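Local atomic coordinates of [PSI+] inducibility protein 3 (Saccharomyces cerevisiae, PDB entry 1ZX6), a protein that promotes de novo induction of the [PSI+] prion form of SUP35 when overproduced and interacts with LAS17 and RSP5, here represented by its SH3 domain. Residues 35-40 with 46-51. Residues are numbered along the deposited sequence; the frame is centred on the assembly and turned at random.
Sequences PEWYKG and TGIFPA
W37 lies against the backbone at F49-P50 and the ring of P50. With CG anti to its own carbonyl carbon (chi1 -71°), the indole is carried toward strand 46-50: CE3 comes 3.3 Å from F49 C and meets I48 CD1, CZ3 reaches P50 N and CD, and CH2 touches P50 CG. P50 CG sits over one face of the W37 six-membered ring, 4.1 Å from the centroid of that ring, a CH-pi contact between side chains running side by side. Strands 37-42 and 45-50 form the distal-loop hairpin of the SH3 fold, and W37 and P50 probably correspond to the Trp and Pro lining the proline-rich-ligand groove of SH3 domains; F11 packs on P50 from a loop. Y38 and F49 form a hydrogen-bonded pair, Y38 N giving to F49 O (3.0 Å) and F49 N to Y38 O (2.9 Å). On the sheet face opposite W37, Y38 CB stands over the F49 ring, 3.5 Å from F49 CZ, while L19, L21 and V27 also contact this phenyl. Farther out, Y38 CD2 nears F49 CE1, the A51 methyl covers the ring centre with A51 CB 3.5 Å from the Y38 centroid, and Y38 OH at the tip still lies 4.0 Å from A51 CB. A51 N bonds to E36 O from above the carbonyl plane, as a 3-10 turn begins. G40 and G47 form a second such pair; G40 N, bonded to G47 O, lies near the plane of the F49 ring at its edge. Beside them K39 bends at its last torsion, placing NZ 3.4 Å from T46 CG2.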
loop_
_atom_site.group_PDB
_atom_site.type_symbol
_atom_site.label_atom_id
_atom_site.label_comp_id
_atom_site.label_asym_id
_atom_site.label_seq_id
_atom_site.Cartn_x
_atom_site.Cartn_y
_atom_site.Cartn_z
ATOM N N PRO A 35 -12.048 2.569 -4.635
ATOM C CA PRO A 35 -11.132 2.783 -5.732
ATOM C C PRO A 35 -9.902 3.549 -5.291
ATOM O O PRO A 35 -8.879 3.493 -5.984
ATOM C CB PRO A 35 -11.940 3.631 -6.715
ATOM C CG PRO A 35 -13.387 3.383 -6.385
ATOM C CD PRO A 35 -13.410 3.061 -4.925
ATOM N N GLU A 36 -10.008 4.281 -4.184
ATOM C CA GLU A 36 -8.960 5.216 -3.824
ATOM C C GLU A 36 -8.056 4.838 -2.659
ATOM O O GLU A 36 -6.957 5.366 -2.575
ATOM C CB GLU A 36 -9.587 6.601 -3.616
ATOM C CG GLU A 36 -10.073 7.194 -4.984
ATOM C CD GLU A 36 -10.480 8.663 -4.927
ATOM O OE1 GLU A 36 -10.443 9.269 -3.828
ATOM O OE2 GLU A 36 -10.863 9.197 -5.991
ATOM N N TRP A 37 -8.507 3.946 -1.779
ATOM C CA TRP A 37 -7.749 3.461 -0.631
ATOM C C TRP A 37 -7.787 1.933 -0.556
ATOM O O TRP A 37 -8.885 1.320 -0.660
ATOM C CB TRP A 37 -8.310 4.047 0.665
ATOM C CG TRP A 37 -8.016 5.517 0.796
ATOM C CD1 TRP A 37 -8.783 6.565 0.377
ATOM C CD2 TRP A 37 -6.860 6.079 1.405
ATOM N NE1 TRP A 37 -8.157 7.767 0.670
ATOM C CE2 TRP A 37 -6.978 7.497 1.310
ATOM C CE3 TRP A 37 -5.737 5.532 2.023
ATOM C CZ2 TRP A 37 -5.988 8.371 1.809
ATOM C CZ3 TRP A 37 -4.741 6.403 2.507
ATOM C CH2 TRP A 37 -4.889 7.807 2.399
ATOM N N TYR A 38 -6.590 1.351 -0.396
ATOM C CA TYR A 38 -6.373 -0.063 -0.121
ATOM C C TYR A 38 -5.816 -0.283 1.299
ATOM O O TYR A 38 -5.153 0.613 1.866
ATOM C CB TYR A 38 -5.376 -0.651 -1.121
ATOM C CG TYR A 38 -5.816 -0.734 -2.570
ATOM C CD1 TYR A 38 -7.124 -0.479 -2.943
ATOM C CD2 TYR A 38 -4.900 -1.108 -3.562
ATOM C CE1 TYR A 38 -7.516 -0.544 -4.276
ATOM C CE2 TYR A 38 -5.289 -1.199 -4.894
ATOM C CZ TYR A 38 -6.596 -0.935 -5.227
ATOM O OH TYR A 38 -7.048 -0.998 -6.523
ATOM N N LYS A 39 -6.057 -1.483 1.830
ATOM C CA LYS A 39 -5.475 -1.994 3.062
ATOM C C LYS A 39 -4.462 -3.085 2.703
ATOM O O LYS A 39 -4.734 -3.982 1.906
ATOM C CB LYS A 39 -6.557 -2.592 3.962
ATOM C CG LYS A 39 -6.073 -2.969 5.332
ATOM C CD LYS A 39 -7.099 -3.860 6.042
ATOM C CE LYS A 39 -6.555 -4.322 7.402
ATOM N NZ LYS A 39 -5.769 -3.228 8.040
ATOM N N GLY A 40 -3.278 -3.025 3.283
ATOM C CA GLY A 40 -2.276 -4.043 2.959
ATOM C C GLY A 40 -1.216 -4.166 4.033
ATOM O O GLY A 40 -1.286 -3.478 5.047
ATOM N N THR A 46 1.054 -3.119 8.885
ATOM C CA THR A 46 -0.272 -3.212 8.267
ATOM C C THR A 46 -0.946 -1.827 8.343
ATOM O O THR A 46 -0.908 -1.178 9.371
ATOM C CB THR A 46 -1.164 -4.260 8.947
ATOM O OG1 THR A 46 -0.562 -5.559 8.828
ATOM C CG2 THR A 46 -2.573 -4.293 8.334
ATOM N N GLY A 47 -1.524 -1.370 7.233
ATOM C CA GLY A 47 -2.270 -0.125 7.233
ATOM C C GLY A 47 -2.878 0.165 5.873
ATOM O O GLY A 47 -2.923 -0.716 4.994
ATOM N N ILE A 48 -3.281 1.418 5.693
ATOM C CA ILE A 48 -3.944 1.837 4.487
ATOM C C ILE A 48 -3.091 2.829 3.710
ATOM O O ILE A 48 -2.270 3.566 4.280
ATOM C CB ILE A 48 -5.369 2.371 4.765
ATOM C CG1 ILE A 48 -5.365 3.664 5.567
ATOM C CG2 ILE A 48 -6.209 1.293 5.491
ATOM C CD1 ILE A 48 -6.761 4.312 5.640
ATOM N N PHE A 49 -3.331 2.853 2.410
ATOM C CA PHE A 49 -2.541 3.657 1.504
ATOM C C PHE A 49 -3.369 3.945 0.266
ATOM O O PHE A 49 -4.261 3.160 -0.048
ATOM C CB PHE A 49 -1.226 2.954 1.139
ATOM C CG PHE A 49 -1.411 1.641 0.469
ATOM C CD1 PHE A 49 -1.486 1.558 -0.925
ATOM C CD2 PHE A 49 -1.574 0.499 1.213
ATOM C CE1 PHE A 49 -1.705 0.341 -1.570
ATOM C CE2 PHE A 49 -1.772 -0.716 0.593
ATOM C CZ PHE A 49 -1.845 -0.802 -0.808
ATOM N N PRO A 50 -3.117 5.069 -0.438
ATOM C CA PRO A 50 -3.902 5.304 -1.663
ATOM C C PRO A 50 -3.561 4.343 -2.812
ATOM O O PRO A 50 -2.416 4.053 -3.071
ATOM C CB PRO A 50 -3.574 6.754 -2.021
ATOM C CG PRO A 50 -2.763 7.294 -0.772
ATOM C CD PRO A 50 -2.107 6.136 -0.238
ATOM N N ALA A 51 -4.591 3.868 -3.515
ATOM C CA ALA A 51 -4.453 2.884 -4.554
ATOM C C ALA A 51 -3.592 3.319 -5.724
ATOM O O ALA A 51 -2.922 2.478 -6.323
ATOM C CB ALA A 51 -5.850 2.494 -5.077
#